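Local structure of putative SAM-dependent O-methyltranferase (Podospora anserina, 4YMH) at residues Gly26-Asp29 against Ala30-Glu33; Cys171-Val174 against Phe175-Leu179. The protein binds S-adenosyl-L-homocysteine and is probably an S-adenosylmethionine-dependent O-methyltransferase of the cation-dependent family. All coordinates share one frame; numbering follows the deposited sequence.

Interaction 1. Residues Gly26-Asp29 against Ala30-Glu33; sequences GIPD and ALVE
The carbonyl of Pro28 faces into the first turn of helix 29-41 and collects two backbone donors. Val32 N lies 3.1 Å from Pro28 O, with an N-H...O angle of 164°. Leu31 N is as near, 3.0 Å from Pro28 O, but at 125° its bond is bent and weak. One residue on, Glu33 N donates to Asp29 O over 3.0 Å.

Ile27, just before the turn, supplies the apolar cover. Its CG1 lies between the backbone N and the carbonyl carbon (chi1 56°), which lays the ethyl arm against Val32 and Leu31. Ile27 CG1 meets Val32 CG2 at 3.6 Å, and Ile27 CD1 rests against Leu31 CG at 4.0 Å. Val32 CG2 also comes within 3.5 Å of Pro28 O, so a methyl flanks the oxygen that takes the Val32 bond and the weak Leu31 one. Outside the two segments, Ile27 and Leu31 both pack on Tyr78 of helix 78-86, while Ile27 reaches Ser55 and Ile58 of helix 51-64. This is a helix N-terminus, with Pro28 at the N-cap and i-to-i+4 bonding starting at its carbonyl.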
loop_
_atom_site.group_PDB
_atom_site.type_symbol
_atom_site.label_atom_id
_atom_site.label_comp_id
_atom_site.label_asym_id
_atom_site.label_seq_id
_atom_site.Cartn_x
_atom_site.Cartn_y
_atom_site.Cartn_z
ATOM N N GLY A 26 13.867 -9.201 -2.990
ATOM C CA GLY A 26 13.458 -10.349 -2.204
ATOM C C GLY A 26 13.832 -10.252 -0.741
ATOM O O GLY A 26 14.576 -9.374 -0.325
ATOM N N ILE A 27 13.303 -11.165 0.058
ATOM C CA ILE A 27 13.669 -11.219 1.462
ATOM C C ILE A 27 15.020 -11.910 1.591
ATOM O O ILE A 27 15.419 -12.659 0.697
ATOM C CB ILE A 27 12.589 -11.945 2.294
ATOM C CG1 ILE A 27 12.326 -13.339 1.734
ATOM C CG2 ILE A 27 11.284 -11.136 2.295
ATOM C CD1 ILE A 27 11.461 -14.178 2.618
ATOM N N PRO A 28 15.747 -11.642 2.686
ATOM C CA PRO A 28 17.073 -12.251 2.870
ATOM C C PRO A 28 17.024 -13.775 2.866
ATOM O O PRO A 28 15.988 -14.353 3.197
ATOM C CB PRO A 28 17.514 -11.734 4.241
ATOM C CG PRO A 28 16.770 -10.473 4.433
ATOM C CD PRO A 28 15.429 -10.686 3.763
ATOM N N ASP A 29 18.134 -14.416 2.519
ATOM C CA ASP A 29 18.184 -15.875 2.428
ATOM C C ASP A 29 17.741 -16.568 3.716
ATOM O O ASP A 29 17.011 -17.573 3.682
ATOM C CB ASP A 29 19.592 -16.337 2.056
ATOM C CG ASP A 29 19.944 -16.024 0.619
ATOM O OD1 ASP A 29 19.037 -15.646 -0.151
ATOM O OD2 ASP A 29 21.125 -16.176 0.248
ATOM N N ALA A 30 18.173 -16.019 4.845
ATOM C CA ALA A 30 17.878 -16.618 6.143
ATOM C C ALA A 30 16.377 -16.633 6.388
ATOM O O ALA A 30 15.836 -17.589 6.962
ATOM C CB ALA A 30 18.584 -15.865 7.253
ATOM N N LEU A 31 15.715 -15.567 5.950
ATOM C CA LEU A 31 14.281 -15.435 6.163
ATOM C C LEU A 31 13.508 -16.372 5.235
ATOM O O LEU A 31 12.488 -16.923 5.625
ATOM C CB LEU A 31 13.840 -13.979 5.974
ATOM C CG LEU A 31 12.418 -13.631 6.439
ATOM C CD1 LEU A 31 12.211 -14.150 7.840
ATOM C CD2 LEU A 31 12.167 -12.112 6.376
ATOM N N VAL A 32 13.990 -16.553 4.010
ATOM C CA VAL A 32 13.435 -17.585 3.143
ATOM C C VAL A 32 13.520 -18.947 3.838
ATOM O O VAL A 32 12.547 -19.711 3.868
ATOM C CB VAL A 32 14.173 -17.672 1.796
ATOM C CG1 VAL A 32 13.629 -18.836 0.974
ATOM C CG2 VAL A 32 14.069 -16.367 1.031
ATOM N N GLU A 33 14.687 -19.241 4.404
ATOM C CA GLU A 33 14.884 -20.510 5.105
ATOM C C GLU A 33 13.887 -20.676 6.260
ATOM O O GLU A 33 13.319 -21.759 6.456
ATOM C CB GLU A 33 16.324 -20.623 5.621
ATOM C CG GLU A 33 16.629 -21.938 6.305
ATOM C CD GLU A 33 18.084 -22.065 6.731
ATOM O OE1 GLU A 33 18.710 -21.032 7.043
ATOM O OE2 GLU A 33 18.602 -23.201 6.746
#

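Interaction 2. Residues Cys171-Val174 against Phe175-Leu179; sequences CDNV and FARGL
Asn173 and Arg177 run side by side and point the same way, their amide and guanidinium planes turned 47° apart. Asn173 ND2 stands at the edge of the guanidinium, in its plane, 3.6 Å from Arg177 NH1. Both nitrogens are donors, and a shared acceptor probably explains the approach: Asp226 OD2 takes a hydrogen bond from Asn173 ND2 and a salt bridge from Arg177 NH1. The CB of Arg177 points away from 171-174, and a bend at chi2 (-66°) brings the guanidinium back beside the amide. On its other branch, Asn173 OD1 receives a weak hydrogen bond from Lys147 NZ.

The backbone beneath this pair is a type I beta turn from Asn173 to Ala176, closed by Ala176 N donating to Asn173 O at 3.1 Å. It lies just beyond strand 167-171 of the Rossmann-like methyltransferase sheet, with the side chain of Asn173 about 7 Å from the bound S-adenosyl-L-homocysteine.

Val174 and Phe175, the two central residues of the turn, each point CB away from the other segment, though both CB atoms still touch it. Val174 packs on Thr229 of strand 228-233 and Ser208 of helix 194-212. The Phe175 ring lies obliquely to the preceding peptide, Phe175 CD1 4.0 Å from Val174 C, and packs against Cys20 of the second subunit.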
loop_
_atom_site.group_PDB
_atom_site.type_symbol
_atom_site.label_atom_id
_atom_site.label_comp_id
_atom_site.label_asym_id
_atom_site.label_seq_id
_atom_site.Cartn_x
_atom_site.Cartn_y
_atom_site.Cartn_z
ATOM N N CYS A 171 -3.348 -3.410 9.783
ATOM C CA CYS A 171 -4.140 -4.584 10.163
ATOM C C CYS A 171 -4.256 -5.537 8.980
ATOM O O CYS A 171 -4.725 -5.150 7.908
ATOM C CB CYS A 171 -5.525 -4.163 10.648
ATOM S SG CYS A 171 -5.515 -2.886 11.943
ATOM N N ASP A 172 -3.846 -6.788 9.194
ATOM C CA ASP A 172 -3.735 -7.779 8.124
ATOM C C ASP A 172 -4.967 -8.695 8.016
ATOM O O ASP A 172 -5.693 -8.890 8.993
ATOM C CB ASP A 172 -2.473 -8.613 8.356
ATOM C CG ASP A 172 -1.934 -9.220 7.092
ATOM O OD1 ASP A 172 -2.153 -8.631 6.016
ATOM O OD2 ASP A 172 -1.282 -10.282 7.174
ATOM N N ASN A 173 -5.184 -9.262 6.828
ATOM C CA ASN A 173 -6.297 -10.185 6.578
ATOM C C ASN A 173 -7.685 -9.615 6.804
ATOM O O ASN A 173 -8.615 -10.365 7.104
ATOM C CB ASN A 173 -6.162 -11.434 7.462
ATOM C CG ASN A 173 -4.916 -12.219 7.161
ATOM O OD1 ASN A 173 -4.006 -12.313 7.990
ATOM N ND2 ASN A 173 -4.862 -12.794 5.966
ATOM N N VAL A 174 -7.852 -8.307 6.644
ATOM C CA VAL A 174 -9.143 -7.702 6.966
ATOM C C VAL A 174 -10.270 -8.162 6.019
ATOM O O VAL A 174 -11.452 -8.125 6.382
ATOM C CB VAL A 174 -8.986 -6.152 6.999
ATOM C CG1 VAL A 174 -10.301 -5.445 7.312
ATOM C CG2 VAL A 174 -7.977 -5.801 8.078
ATOM N N PHE A 175 -9.914 -8.623 4.823
ATOM C CA PHE A 175 -10.926 -9.098 3.872
ATOM C C PHE A 175 -11.476 -10.482 4.214
ATOM O O PHE A 175 -12.519 -10.869 3.698
ATOM C CB PHE A 175 -10.357 -9.167 2.454
ATOM C CG PHE A 175 -10.231 -7.826 1.769
ATOM C CD1 PHE A 175 -10.816 -6.685 2.305
ATOM C CD2 PHE A 175 -9.541 -7.721 0.577
ATOM C CE1 PHE A 175 -10.707 -5.461 1.651
ATOM C CE2 PHE A 175 -9.420 -6.493 -0.074
ATOM C CZ PHE A 175 -10.004 -5.369 0.463
ATOM N N ALA A 176 -10.735 -11.237 5.020
ATOM C CA ALA A 176 -11.098 -12.625 5.339
ATOM C C ALA A 176 -11.395 -13.399 4.048
ATOM O O ALA A 176 -12.460 -14.010 3.900
ATOM C CB ALA A 176 -12.312 -12.666 6.295
ATOM N N ARG A 177 -10.464 -13.300 3.103
ATOM C CA ARG A 177 -10.523 -13.955 1.793
ATOM C C ARG A 177 -11.604 -13.391 0.872
ATOM O O ARG A 177 -11.850 -13.929 -0.214
ATOM C CB ARG A 177 -10.726 -15.464 1.977
ATOM C CG ARG A 177 -9.715 -16.108 2.925
ATOM C CD ARG A 177 -8.325 -16.063 2.345
ATOM N NE ARG A 177 -7.470 -17.091 2.937
ATOM C CZ ARG A 177 -6.531 -16.871 3.853
ATOM N NH1 ARG A 177 -6.300 -15.643 4.300
ATOM N NH2 ARG A 177 -5.812 -17.889 4.316
ATOM N N GLY A 178 -12.238 -12.305 1.301
ATOM C CA GLY A 178 -13.342 -11.707 0.577
ATOM C C GLY A 178 -14.630 -11.799 1.375
ATOM O O GLY A 178 -15.577 -11.076 1.125
ATOM N N LEU A 179 -14.656 -12.666 2.382
ATOM C CA LEU A 179 -15.913 -12.927 3.079
ATOM C C LEU A 179 -16.323 -11.809 4.041
ATOM O O LEU A 179 -17.497 -11.738 4.449
ATOM C CB LEU A 179 -15.835 -14.269 3.821
ATOM C CG LEU A 179 -15.565 -15.495 2.935
ATOM C CD1 LEU A 179 -15.714 -16.795 3.752
ATOM C CD2 LEU A 179 -16.482 -15.523 1.722
#

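Overall arrangement
Interaction 1 comes first along the chain, at the start of helix 29-41; interaction 2 follows much later, in the loop between strand 167-171 and helix 194-212. Their centres are 25 Å apart and their nearest atoms about 14 Å, so they do not touch. Both belong to the same O-methyltransferase fold and lie near the bound S-adenosyl-L-homocysteine without touching it: the Leu31 side chain is about 9 Å from it, the Asn173 side chain about 7 Å. Interaction 1 packs among helices 51-64, 78-86 and 101-114, whereas interaction 2 continues from a strand of the central sheet, beside strand 228-233, and reaches the second subunit. The side chain of ligand-binding Ser49 is about 9 Å from that of Ile27 and 6 Å from that of Asn173.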